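Local coordinates for chitinase A (Cycas revoluta, PDB 4MNK), which probably hydrolyses chitin as a plant class V chitinase of glycoside hydrolase family 18, and binds N-acetylglucosamine oligosaccharides in its cleft, at residues Leu236-Phe241 and Gln308-Lys313; Val7-Ala12 and Gly324-Ser329; Thr157-Phe162 and Asn188-Asp193. All blocks are in the same frame, centred on the assembly; numbering follows the deposited sequence.

Contact 1. Residues Leu236-Phe241 and Gln308-Lys313; sequences LGIPLF and QSVALK. With NAG (2-acetamido-2-deoxy-beta-D-glucopyranose), chain B.
Apolar packing carries most of the meeting between Ile-238 and the two helix residues Val-310 and Lys-313. Two methyls of Ile-238 reach different partners. CG2, opposite the backbone N across the CA-CB bond while CG1 takes the place beside that N (chi1 -56°), touches Val-310 CG2 at 4.0 Å. CD1, at the end of the other branch, lies 4.2 Å from Lys-313 CB, the two side chains running past each other in opposite directions. Further back along the strand, Leu-236 sets its CD2 methyl against the helix backbone, 3.7 Å from Lys-313 O.

Strand 236-239 and helix 308-313 run almost exactly antiparallel, their axes at 177° and 10.3 Å apart at closest approach. This is the layering of a TIM barrel, the fold of family 18 chitinases: residues 236-239 of strand 234-247 form one of the parallel barrel strands, and helix 307-319 packs on its outside just before strand 324-328. Leu-338 of helix 337-346 also touches Val-310.

Polar contact between the segments passes through one water. The extended Lys-313 chain carries NZ to a water 2.8 Å away, which in turn donates to Gly-237 O at 2.7 Å. The ammonium also forms a salt bridge with Asp-305 and a hydrogen bond to Ala-206 O, and these acceptors together would probably compensate its buried charge.

Sugar contact belongs to the far end of the strand segment. Methyl C8 of the chain B N-acetylglucosamine sits above the middle of one face of the Phe-241 ring, its nearest ring atom being CD2 at 3.7 Å, in a CH-pi arrangement.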
loop_
_atom_site.group_PDB
_atom_site.type_symbol
_atom_site.label_atom_id
_atom_site.label_comp_id
_atom_site.label_asym_id
_atom_site.label_seq_id
_atom_site.Cartn_x
_atom_site.Cartn_y
_atom_site.Cartn_z
ATOM N N LEU A 236 2.430 0.638 -8.794
ATOM C CA LEU A 236 2.775 1.914 -8.167
ATOM C C LEU A 236 1.747 2.369 -7.136
ATOM O O LEU A 236 0.587 2.605 -7.471
ATOM C CB LEU A 236 2.950 2.995 -9.236
ATOM C CG LEU A 236 3.245 4.411 -8.733
ATOM C CD1 LEU A 236 4.623 4.513 -8.086
ATOM C CD2 LEU A 236 3.109 5.412 -9.869
ATOM N N GLY A 237 2.187 2.523 -5.891
ATOM C CA GLY A 237 1.311 3.005 -4.830
ATOM C C GLY A 237 1.062 4.495 -4.898
ATOM O O GLY A 237 1.978 5.275 -5.177
ATOM N N ILE A 238 -0.190 4.876 -4.652
ATOM C CA ILE A 238 -0.611 6.271 -4.584
ATOM C C ILE A 238 -1.433 6.427 -3.303
ATOM O O ILE A 238 -2.385 5.669 -3.084
ATOM C CB ILE A 238 -1.469 6.676 -5.815
ATOM C CG1 ILE A 238 -0.711 6.404 -7.125
ATOM C CG2 ILE A 238 -1.908 8.145 -5.714
ATOM C CD1 ILE A 238 -1.542 6.554 -8.392
ATOM N N PRO A 239 -1.067 7.397 -2.445
ATOM C CA PRO A 239 -1.806 7.567 -1.197
ATOM C C PRO A 239 -3.127 8.312 -1.383
ATOM O O PRO A 239 -3.218 9.236 -2.201
ATOM C CB PRO A 239 -0.849 8.402 -0.348
ATOM C CG PRO A 239 -0.109 9.226 -1.337
ATOM C CD PRO A 239 0.032 8.375 -2.573
ATOM N N LEU A 240 -4.142 7.896 -0.628
ATOM C CA LEU A 240 -5.415 8.614 -0.575
ATOM C C LEU A 240 -5.509 9.457 0.697
ATOM O O LEU A 240 -6.595 9.849 1.133
ATOM C CB LEU A 240 -6.595 7.647 -0.705
ATOM C CG LEU A 240 -6.753 7.018 -2.091
ATOM C CD1 LEU A 240 -7.878 5.999 -2.088
ATOM C CD2 LEU A 240 -6.985 8.080 -3.162
ATOM N N PHE A 241 -4.345 9.735 1.275
ATOM C CA PHE A 241 -4.209 10.608 2.423
ATOM C C PHE A 241 -3.050 11.556 2.160
ATOM O O PHE A 241 -2.193 11.286 1.313
ATOM C CB PHE A 241 -3.937 9.789 3.692
ATOM C CG PHE A 241 -2.598 9.095 3.692
ATOM C CD1 PHE A 241 -2.443 7.848 3.097
ATOM C CD2 PHE A 241 -1.484 9.700 4.273
ATOM C CE1 PHE A 241 -1.204 7.210 3.083
ATOM C CE2 PHE A 241 -0.241 9.067 4.262
ATOM C CZ PHE A 241 -0.103 7.821 3.666
ATOM N N GLN A 308 -5.128 16.123 -10.660
ATOM C CA GLN A 308 -4.054 16.322 -11.628
ATOM C C GLN A 308 -2.841 15.428 -11.362
ATOM O O GLN A 308 -2.337 14.778 -12.278
ATOM C CB GLN A 308 -3.630 17.791 -11.675
ATOM C CG GLN A 308 -2.623 18.095 -12.770
ATOM C CD GLN A 308 -2.343 19.573 -12.927
ATOM O OE1 GLN A 308 -2.795 20.399 -12.133
ATOM N NE2 GLN A 308 -1.594 19.915 -13.965
ATOM N N SER A 309 -2.373 15.388 -10.117
ATOM C CA SER A 309 -1.180 14.597 -9.820
ATOM C C SER A 309 -1.426 13.096 -9.979
ATOM O O SER A 309 -0.536 12.376 -10.419
ATOM C CB SER A 309 -0.587 14.939 -8.448
ATOM O OG SER A 309 -1.420 14.507 -7.391
ATOM N N VAL A 310 -2.633 12.631 -9.652
ATOM C CA VAL A 310 -2.969 11.217 -9.839
ATOM C C VAL A 310 -2.959 10.846 -11.326
ATOM O O VAL A 310 -2.385 9.827 -11.711
ATOM C CB VAL A 310 -4.306 10.832 -9.156
ATOM C CG1 VAL A 310 -4.780 9.450 -9.604
ATOM C CG2 VAL A 310 -4.149 10.860 -7.645
ATOM N N ALA A 311 -3.570 11.679 -12.166
ATOM C CA ALA A 311 -3.552 11.428 -13.607
ATOM C C ALA A 311 -2.116 11.358 -14.126
ATOM O O ALA A 311 -1.782 10.503 -14.942
ATOM C CB ALA A 311 -4.340 12.485 -14.352
ATOM N N LEU A 312 -1.268 12.259 -13.637
ATOM C CA LEU A 312 0.133 12.279 -14.051
ATOM C C LEU A 312 0.895 11.045 -13.565
ATOM O O LEU A 312 1.689 10.478 -14.311
ATOM C CB LEU A 312 0.812 13.573 -13.600
ATOM C CG LEU A 312 0.351 14.836 -14.340
ATOM C CD1 LEU A 312 0.802 16.083 -13.607
ATOM C CD2 LEU A 312 0.827 14.862 -15.792
ATOM N N LYS A 313 0.633 10.620 -12.330
ATOM C CA LYS A 313 1.275 9.420 -11.780
ATOM C C LYS A 313 0.851 8.151 -12.511
ATOM O O LYS A 313 1.673 7.267 -12.753
ATOM C CB LYS A 313 0.986 9.280 -10.285
ATOM C CG LYS A 313 1.803 10.204 -9.424
ATOM C CD LYS A 313 1.522 9.981 -7.960
ATOM C CE LYS A 313 2.502 10.764 -7.128
ATOM N NZ LYS A 313 2.303 10.495 -5.686
HETATM C C1 NAG B . -1.929 2.903 8.274
HETATM C C2 NAG B . -2.982 3.978 8.515
HETATM C C3 NAG B . -3.491 3.917 9.953
HETATM C C4 NAG B . -3.893 2.497 10.370
HETATM C C5 NAG B . -2.883 1.439 9.898
HETATM C C6 NAG B . -3.448 0.025 10.033
HETATM C C7 NAG B . -2.817 5.995 7.149
HETATM C C8 NAG B . -2.182 7.344 6.992
HETATM N N2 NAG B . -2.453 5.299 8.225
HETATM O O3 NAG B . -4.596 4.785 10.081
HETATM O O4 NAG B . -3.984 2.439 11.781
HETATM O O5 NAG B . -2.492 1.634 8.548
HETATM O O6 NAG B . -4.514 -0.167 9.128
HETATM O O7 NAG B . -3.624 5.592 6.311
HETATM O O HOH W 1 2.961 7.790 -5.326
#

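Contact 2. Residues Val7-Ala12 and Gly324-Ser329; sequences VGFWPA and GYFFWS. With NAG (2-acetamido-2-deoxy-beta-D-glucopyranose), chain C; NAG (2-acetamido-2-deoxy-beta-D-glucopyranose), chain B.
Phe-9 meets Phe-326 and Trp-328 in an aromatic cluster on the face of the sheet that Val-7 shares. The edge of Phe-9 is turned toward the face of Phe-326 in an offset edge-to-face pair, with planes at 67° and CE1 of Phe-9 3.5 Å from CD1 of Phe-326. Phe-9 and Trp-328 cross at about a right angle as side chains, though their ring planes meet obliquely, at 53°, and Phe-9 CB packs tightly on Trp-328 CE3 at 3.3 Å. Nearer the strand starts, Val-7 CB abuts Phe-326 CB at 3.4 Å.

With CG opposite its backbone N (chi1 175°), Trp-328 extends into the glycan site. One indole face receives the chain C N-acetylglucosamine around C3, while Ser-329 CB, following a cis peptide, lies over the opposite face. At the indole edge, NE1 donates to O7 of the chain B N-acetylglucosamine at 2.9 Å. A leucine in its place would probably leave that acetamide oxygen without its indole donor and the chain C sugar without its flat platform.

Parallel backbone bonding fixes this register: Val-7 N donates to Tyr-325 O (2.9 Å), Phe-327 N to Val-7 O (2.9 Å) and Phe-9 N to Phe-327 O (3.0 Å). Strand 5-11 thereby joins strand 324-328, closing the TIM barrel between its first and last strands; strands 30-36 and 234-247 flank the pair, and helix 337-346 packs against Tyr-325 and Phe-327.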
loop_
_atom_site.group_PDB
_atom_site.type_symbol
_atom_site.label_atom_id
_atom_site.label_comp_id
_atom_site.label_asym_id
_atom_site.label_seq_id
_atom_site.Cartn_x
_atom_site.Cartn_y
_atom_site.Cartn_z
ATOM N N VAL A 7 -5.627 -1.428 -8.256
ATOM C CA VAL A 7 -5.666 -2.070 -6.947
ATOM C C VAL A 7 -6.095 -1.093 -5.853
ATOM O O VAL A 7 -5.683 0.067 -5.847
ATOM C CB VAL A 7 -4.287 -2.696 -6.615
ATOM C CG1 VAL A 7 -4.296 -3.363 -5.260
ATOM C CG2 VAL A 7 -3.889 -3.706 -7.682
ATOM N N GLY A 8 -6.936 -1.564 -4.936
ATOM C CA GLY A 8 -7.358 -0.758 -3.793
ATOM C C GLY A 8 -7.302 -1.542 -2.500
ATOM O O GLY A 8 -7.657 -2.722 -2.472
ATOM N N PHE A 9 -6.859 -0.882 -1.434
ATOM C CA PHE A 9 -6.818 -1.478 -0.102
ATOM C C PHE A 9 -7.957 -0.954 0.756
ATOM O O PHE A 9 -8.128 0.262 0.890
ATOM C CB PHE A 9 -5.498 -1.140 0.592
ATOM C CG PHE A 9 -4.334 -1.956 0.120
ATOM C CD1 PHE A 9 -3.661 -1.622 -1.051
ATOM C CD2 PHE A 9 -3.895 -3.053 0.856
ATOM C CE1 PHE A 9 -2.580 -2.378 -1.492
ATOM C CE2 PHE A 9 -2.811 -3.812 0.425
ATOM C CZ PHE A 9 -2.154 -3.470 -0.753
ATOM N N TRP A 10 -8.726 -1.873 1.341
ATOM C CA TRP A 10 -9.774 -1.526 2.298
ATOM C C TRP A 10 -9.368 -1.989 3.688
ATOM O O TRP A 10 -9.189 -3.189 3.908
ATOM C CB TRP A 10 -11.116 -2.154 1.915
ATOM C CG TRP A 10 -12.198 -1.799 2.898
ATOM C CD1 TRP A 10 -12.885 -0.622 2.960
ATOM C CD2 TRP A 10 -12.689 -2.609 3.980
ATOM N NE1 TRP A 10 -13.781 -0.652 4.001
ATOM C CE2 TRP A 10 -13.682 -1.856 4.647
ATOM C CE3 TRP A 10 -12.389 -3.897 4.448
ATOM C CZ2 TRP A 10 -14.382 -2.348 5.756
ATOM C CZ3 TRP A 10 -13.086 -4.386 5.552
ATOM C CH2 TRP A 10 -14.072 -3.611 6.190
ATOM N N PRO A 11 -9.229 -1.046 4.636
ATOM C CA PRO A 11 -8.842 -1.431 5.982
ATOM C C PRO A 11 -10.055 -1.718 6.863
ATOM O O PRO A 11 -10.994 -0.915 6.926
ATOM C CB PRO A 11 -8.074 -0.209 6.476
ATOM C CG PRO A 11 -8.725 0.947 5.779
ATOM C CD PRO A 11 -9.367 0.417 4.509
ATOM N N ALA A 12 -10.025 -2.863 7.538
ATOM C CA ALA A 12 -11.143 -3.311 8.367
ATOM C C ALA A 12 -11.542 -2.336 9.482
ATOM O O ALA A 12 -12.698 -2.326 9.900
ATOM C CB ALA A 12 -10.861 -4.692 8.933
ATOM N N GLY A 324 0.555 -1.718 -13.029
ATOM C CA GLY A 324 -0.585 -0.878 -12.689
ATOM C C GLY A 324 -0.293 0.007 -11.500
ATOM O O GLY A 324 0.849 0.402 -11.274
ATOM N N TYR A 325 -1.343 0.316 -10.744
ATOM C CA TYR A 325 -1.253 1.199 -9.583
ATOM C C TYR A 325 -2.120 0.659 -8.452
ATOM O O TYR A 325 -3.033 -0.138 -8.692
ATOM C CB TYR A 325 -1.710 2.620 -9.947
ATOM C CG TYR A 325 -3.122 2.671 -10.489
ATOM C CD1 TYR A 325 -4.222 2.723 -9.630
ATOM C CD2 TYR A 325 -3.363 2.649 -11.860
ATOM C CE1 TYR A 325 -5.521 2.751 -10.122
ATOM C CE2 TYR A 325 -4.659 2.680 -12.365
ATOM C CZ TYR A 325 -5.730 2.733 -11.489
ATOM O OH TYR A 325 -7.012 2.772 -11.981
ATOM N N PHE A 326 -1.829 1.093 -7.229
ATOM C CA PHE A 326 -2.695 0.801 -6.089
ATOM C C PHE A 326 -2.958 2.045 -5.257
ATOM O O PHE A 326 -2.158 2.979 -5.262
ATOM C CB PHE A 326 -2.159 -0.365 -5.228
ATOM C CG PHE A 326 -1.095 0.015 -4.229
ATOM C CD1 PHE A 326 -1.434 0.583 -3.003
ATOM C CD2 PHE A 326 0.244 -0.253 -4.490
ATOM C CE1 PHE A 326 -0.455 0.909 -2.072
ATOM C CE2 PHE A 326 1.233 0.066 -3.560
ATOM C CZ PHE A 326 0.883 0.651 -2.350
ATOM N N PHE A 327 -4.083 2.043 -4.547
ATOM C CA PHE A 327 -4.415 3.104 -3.611
ATOM C C PHE A 327 -4.451 2.578 -2.182
ATOM O O PHE A 327 -5.105 1.567 -1.902
ATOM C CB PHE A 327 -5.782 3.704 -3.932
ATOM C CG PHE A 327 -5.806 4.564 -5.160
ATOM C CD1 PHE A 327 -6.440 4.127 -6.320
ATOM C CD2 PHE A 327 -5.210 5.823 -5.154
ATOM C CE1 PHE A 327 -6.478 4.934 -7.454
ATOM C CE2 PHE A 327 -5.244 6.636 -6.284
ATOM C CZ PHE A 327 -5.878 6.190 -7.434
ATOM N N TRP A 328 -3.750 3.267 -1.286
ATOM C CA TRP A 328 -3.950 3.093 0.148
ATOM C C TRP A 328 -4.518 4.399 0.705
ATOM O O TRP A 328 -3.845 5.425 0.615
ATOM C CB TRP A 328 -2.638 2.774 0.886
ATOM C CG TRP A 328 -2.891 2.727 2.364
ATOM C CD1 TRP A 328 -2.898 3.786 3.229
ATOM C CD2 TRP A 328 -3.261 1.578 3.134
ATOM N NE1 TRP A 328 -3.231 3.362 4.493
ATOM C CE2 TRP A 328 -3.457 2.012 4.464
ATOM C CE3 TRP A 328 -3.429 0.220 2.834
ATOM C CZ2 TRP A 328 -3.817 1.133 5.494
ATOM C CZ3 TRP A 328 -3.791 -0.651 3.856
ATOM C CH2 TRP A 328 -3.981 -0.190 5.168
ATOM N N SER A 329 -5.724 4.408 1.282
ATOM C CA SER A 329 -6.659 3.286 1.371
ATOM C C SER A 329 -8.033 3.818 0.955
ATOM O O SER A 329 -8.314 5.011 1.110
ATOM C CB SER A 329 -6.692 2.704 2.792
ATOM O OG SER A 329 -6.994 3.685 3.776
HETATM C C1 NAG C . 2.025 1.941 4.954
HETATM C C2 NAG C . 1.123 0.770 5.369
HETATM C C3 NAG C . -0.244 1.256 5.856
HETATM C C4 NAG C . -0.165 2.476 6.778
HETATM C C5 NAG C . 0.777 3.529 6.183
HETATM C C6 NAG C . 0.933 4.773 7.061
HETATM C C7 NAG C . 0.516 0.057 3.057
HETATM C C8 NAG C . 0.390 -1.119 2.133
HETATM N N2 NAG C . 0.937 -0.211 4.301
HETATM O O1 NAG C . 3.336 1.475 4.734
HETATM O O3 NAG C . -0.924 0.196 6.497
HETATM O O4 NAG C . -1.464 3.010 6.916
HETATM O O5 NAG C . 2.044 2.942 5.958
HETATM O O6 NAG C . 1.489 4.431 8.311
HETATM O O7 NAG C . 0.239 1.185 2.643
HETATM C C1 NAG B . -1.929 2.903 8.274
HETATM C C2 NAG B . -2.982 3.978 8.515
HETATM C C3 NAG B . -3.491 3.917 9.953
HETATM C C4 NAG B . -3.893 2.497 10.370
HETATM C C5 NAG B . -2.883 1.439 9.898
HETATM C C6 NAG B . -3.448 0.025 10.033
HETATM C C7 NAG B . -2.817 5.995 7.149
HETATM C C8 NAG B . -2.182 7.344 6.992
HETATM N N2 NAG B . -2.453 5.299 8.225
HETATM O O3 NAG B . -4.596 4.785 10.081
HETATM O O4 NAG B . -3.984 2.439 11.781
HETATM O O5 NAG B . -2.492 1.634 8.548
HETATM O O6 NAG B . -4.514 -0.167 9.128
HETATM O O7 NAG B . -3.624 5.592 6.311
#

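Contact 3. Residues Thr157-Phe162 and Asn188-Asp193; sequences TEAVYF and NVMAYD. With NAG (2-acetamido-2-deoxy-beta-D-glucopyranose), chain D; NAG (2-acetamido-2-deoxy-beta-D-glucopyranose), chain C.
Thr-157 begins the contact, its side chain slanting across that of Asn-188, but Thr-157 OG1 remains 3.8 Å from Asn-188 ND2, too long for a direct bond. Tyr-32 OH links them instead, being hydrogen-bonded to both atoms; Thr-157 OG1 also bonds to Asp-116, and Asn-188 OD1 to Trp-186 NE1.

At Glu-158 the backbone takes over: its O accepts from Asn-188 N with an N-H...O angle of 169°. Ala-159 turns its methyl to the face that Asn-188 shares, and there it meets the CE methyl of Met-190 at 3.7 Å.

Val-160 is held through both its backbone N-H and its C=O. Its N donates to Asn-188 O at 2.9 Å, almost straight at 174° though from above the carbonyl plane, and its O accepts from Met-190 N. On the other face its CG2 packs against Val-189 CG2 at 3.9 Å. These bonds pair adjacent parallel strands of the TIM barrel, 155-161 and 186-190.

Tyr-161 departs from the partner strand; its CG swung to the far side of CB from the backbone N (chi1 -170°), it carries OH to O7 of the chain D N-acetylglucosamine, donating at 2.6 Å near the plane of its ring. Phe-162 lays CB against Met-190 O at 3.5 Å, and a water accepting from Phe-162 N donates to that same oxygen. The Phe-162 ring lies oblique to C8 of the chain D sugar.

Beyond the paired strands, the second segment also grips sugars. Tyr-192 OH donates to the acetamide O7 of chain C at 2.5 Å, whereas Asp-193 O accepts from N2 of chain D at 2.9 Å. Acetamide groups of two sugars are therefore read by hydroxyl donors and a backbone acceptor, chemistry consistent with recognition of the N-acetylated units of chitin.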
loop_
_atom_site.group_PDB
_atom_site.type_symbol
_atom_site.label_atom_id
_atom_site.label_comp_id
_atom_site.label_asym_id
_atom_site.label_seq_id
_atom_site.Cartn_x
_atom_site.Cartn_y
_atom_site.Cartn_z
ATOM N N THR A 157 1.143 -11.591 -3.431
ATOM C CA THR A 157 1.792 -10.297 -3.570
ATOM C C THR A 157 2.436 -9.901 -2.249
ATOM O O THR A 157 2.226 -10.555 -1.224
ATOM C CB THR A 157 0.800 -9.196 -4.056
ATOM O OG1 THR A 157 -0.194 -8.945 -3.054
ATOM C CG2 THR A 157 0.113 -9.615 -5.348
ATOM N N GLU A 158 3.249 -8.853 -2.277
ATOM C CA GLU A 158 3.769 -8.282 -1.041
ATOM C C GLU A 158 3.960 -6.779 -1.181
ATOM O O GLU A 158 4.169 -6.270 -2.289
ATOM C CB GLU A 158 5.082 -8.950 -0.616
ATOM C CG GLU A 158 6.307 -8.418 -1.345
ATOM C CD GLU A 158 7.578 -9.177 -1.035
ATOM O OE1 GLU A 158 8.660 -8.561 -1.147
ATOM O OE2 GLU A 158 7.503 -10.376 -0.688
ATOM N N ALA A 159 3.885 -6.082 -0.053
ATOM C CA ALA A 159 4.222 -4.672 0.010
ATOM C C ALA A 159 5.738 -4.535 0.016
ATOM O O ALA A 159 6.439 -5.296 0.695
ATOM C CB ALA A 159 3.632 -4.049 1.262
ATOM N N VAL A 160 6.242 -3.573 -0.751
ATOM C CA VAL A 160 7.663 -3.252 -0.726
ATOM C C VAL A 160 7.881 -1.767 -0.474
ATOM O O VAL A 160 7.047 -0.928 -0.830
ATOM C CB VAL A 160 8.428 -3.717 -2.008
ATOM C CG1 VAL A 160 8.342 -5.230 -2.178
ATOM C CG2 VAL A 160 7.924 -3.006 -3.255
ATOM N N TYR A 161 9.007 -1.465 0.161
ATOM C CA TYR A 161 9.518 -0.111 0.312
ATOM C C TYR A 161 9.591 0.552 -1.064
ATOM O O TYR A 161 9.641 -0.138 -2.087
ATOM C CB TYR A 161 10.907 -0.202 0.949
ATOM C CG TYR A 161 11.530 1.096 1.415
ATOM C CD1 TYR A 161 12.767 1.502 0.921
ATOM C CD2 TYR A 161 10.905 1.898 2.373
ATOM C CE1 TYR A 161 13.363 2.677 1.352
ATOM C CE2 TYR A 161 11.491 3.081 2.808
ATOM C CZ TYR A 161 12.721 3.461 2.293
ATOM O OH TYR A 161 13.321 4.627 2.711
ATOM N N PHE A 162 9.593 1.885 -1.095
ATOM C CA PHE A 162 9.602 2.613 -2.366
ATOM C C PHE A 162 10.831 2.297 -3.216
ATOM O O PHE A 162 10.790 2.422 -4.440
ATOM C CB PHE A 162 9.468 4.128 -2.140
ATOM C CG PHE A 162 10.781 4.853 -1.984
ATOM C CD1 PHE A 162 11.464 4.846 -0.770
ATOM C CD2 PHE A 162 11.323 5.565 -3.052
ATOM C CE1 PHE A 162 12.674 5.523 -0.626
ATOM C CE2 PHE A 162 12.530 6.241 -2.918
ATOM C CZ PHE A 162 13.208 6.224 -1.705
ATOM N N ASN A 188 3.555 -4.431 -4.440
ATOM C CA ASN A 188 2.913 -3.145 -4.252
ATOM C C ASN A 188 3.936 -2.164 -3.699
ATOM O O ASN A 188 4.324 -2.238 -2.530
ATOM C CB ASN A 188 1.707 -3.303 -3.325
ATOM C CG ASN A 188 0.624 -4.180 -3.930
ATOM O OD1 ASN A 188 0.224 -3.987 -5.080
ATOM N ND2 ASN A 188 0.150 -5.155 -3.161
ATOM N N VAL A 189 4.389 -1.263 -4.567
ATOM C CA VAL A 189 5.456 -0.324 -4.233
ATOM C C VAL A 189 4.888 0.859 -3.458
ATOM O O VAL A 189 4.098 1.640 -3.990
ATOM C CB VAL A 189 6.197 0.174 -5.501
ATOM C CG1 VAL A 189 7.345 1.098 -5.125
ATOM C CG2 VAL A 189 6.707 -1.001 -6.329
ATOM N N MET A 190 5.301 0.983 -2.201
ATOM C CA MET A 190 4.779 2.019 -1.312
ATOM C C MET A 190 5.481 3.356 -1.553
ATOM O O MET A 190 6.306 3.806 -0.749
ATOM C CB MET A 190 4.866 1.563 0.146
ATOM C CG MET A 190 4.026 0.317 0.417
ATOM S SD MET A 190 4.036 -0.249 2.121
ATOM C CE MET A 190 5.638 -1.039 2.223
ATOM N N ALA A 191 5.122 3.984 -2.670
ATOM C CA ALA A 191 5.755 5.218 -3.132
ATOM C C ALA A 191 5.140 6.457 -2.478
ATOM O O ALA A 191 4.594 7.335 -3.152
ATOM C CB ALA A 191 5.672 5.306 -4.646
ATOM N N TYR A 192 5.239 6.517 -1.155
ATOM C CA TYR A 192 4.714 7.634 -0.377
ATOM C C TYR A 192 5.382 7.675 0.993
ATOM O O TYR A 192 6.261 6.855 1.286
ATOM C CB TYR A 192 3.180 7.575 -0.261
ATOM C CG TYR A 192 2.596 6.196 -0.038
ATOM C CD1 TYR A 192 2.490 5.659 1.246
ATOM C CD2 TYR A 192 2.131 5.433 -1.110
ATOM C CE1 TYR A 192 1.945 4.388 1.452
ATOM C CE2 TYR A 192 1.586 4.165 -0.914
ATOM C CZ TYR A 192 1.494 3.652 0.365
ATOM O OH TYR A 192 0.952 2.399 0.535
ATOM N N ASP A 193 4.965 8.635 1.818
ATOM C CA ASP A 193 5.570 8.908 3.125
ATOM C C ASP A 193 7.051 9.286 3.012
ATOM O O ASP A 193 7.867 8.928 3.868
ATOM C CB ASP A 193 5.335 7.750 4.110
ATOM C CG ASP A 193 3.892 7.674 4.593
ATOM O OD1 ASP A 193 3.175 8.697 4.519
ATOM O OD2 ASP A 193 3.480 6.587 5.056
HETATM C C1 NAG D . 11.032 8.346 6.841
HETATM C C2 NAG D . 10.128 7.300 6.186
HETATM C C3 NAG D . 8.687 7.372 6.697
HETATM C C4 NAG D . 8.617 7.464 8.220
HETATM C C5 NAG D . 9.622 8.492 8.757
HETATM C C6 NAG D . 9.655 8.517 10.284
HETATM C C7 NAG D . 10.990 6.768 3.953
HETATM C C8 NAG D . 10.886 7.022 2.478
HETATM N N2 NAG D . 10.145 7.441 4.739
HETATM O O3 NAG D . 7.981 6.236 6.244
HETATM O O4 NAG D . 7.304 7.821 8.601
HETATM O O5 NAG D . 10.929 8.253 8.252
HETATM O O6 NAG D . 10.122 7.284 10.787
HETATM O O7 NAG D . 11.831 5.976 4.387
HETATM C C1 NAG C . 2.025 1.941 4.954
HETATM C C2 NAG C . 1.123 0.770 5.369
HETATM C C3 NAG C . -0.244 1.256 5.856
HETATM C C4 NAG C . -0.165 2.476 6.778
HETATM C C5 NAG C . 0.777 3.529 6.183
HETATM C C6 NAG C . 0.933 4.773 7.061
HETATM C C7 NAG C . 0.516 0.057 3.057
HETATM C C8 NAG C . 0.390 -1.119 2.133
HETATM N N2 NAG C . 0.937 -0.211 4.301
HETATM O O1 NAG C . 3.336 1.475 4.734
HETATM O O3 NAG C . -0.924 0.196 6.497
HETATM O O4 NAG C . -1.464 3.010 6.916
HETATM O O5 NAG C . 2.044 2.942 5.958
HETATM O O6 NAG C . 1.489 4.431 8.311
HETATM O O7 NAG C . 0.239 1.185 2.643
HETATM O O HOH W 2 8.099 3.240 1.192
#

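How the contacts relate
From the N terminus, strand 5-11 opens contact 2, which closes only at strand 324-328, spanning nearly the whole chain and sealing the barrel. Contact 3 is nested within that loop and joins strands 155-161 and 186-190, neighbours in the barrel. Contact 1 is nested there too, opening after contact 3 has closed; it ties strand 234-247 to the outer helix 307-319. No loops cross. Strand 234-247 bridges the other two contacts: Gly-237 N lies 2.8 Å from Val-189 O, and Ile-238 N 2.8 Å from Phe-326 O, both probable hydrogen bonds. Contacts 1 and 2 share the chain B sugar, contacts 2 and 3 the chain C sugar.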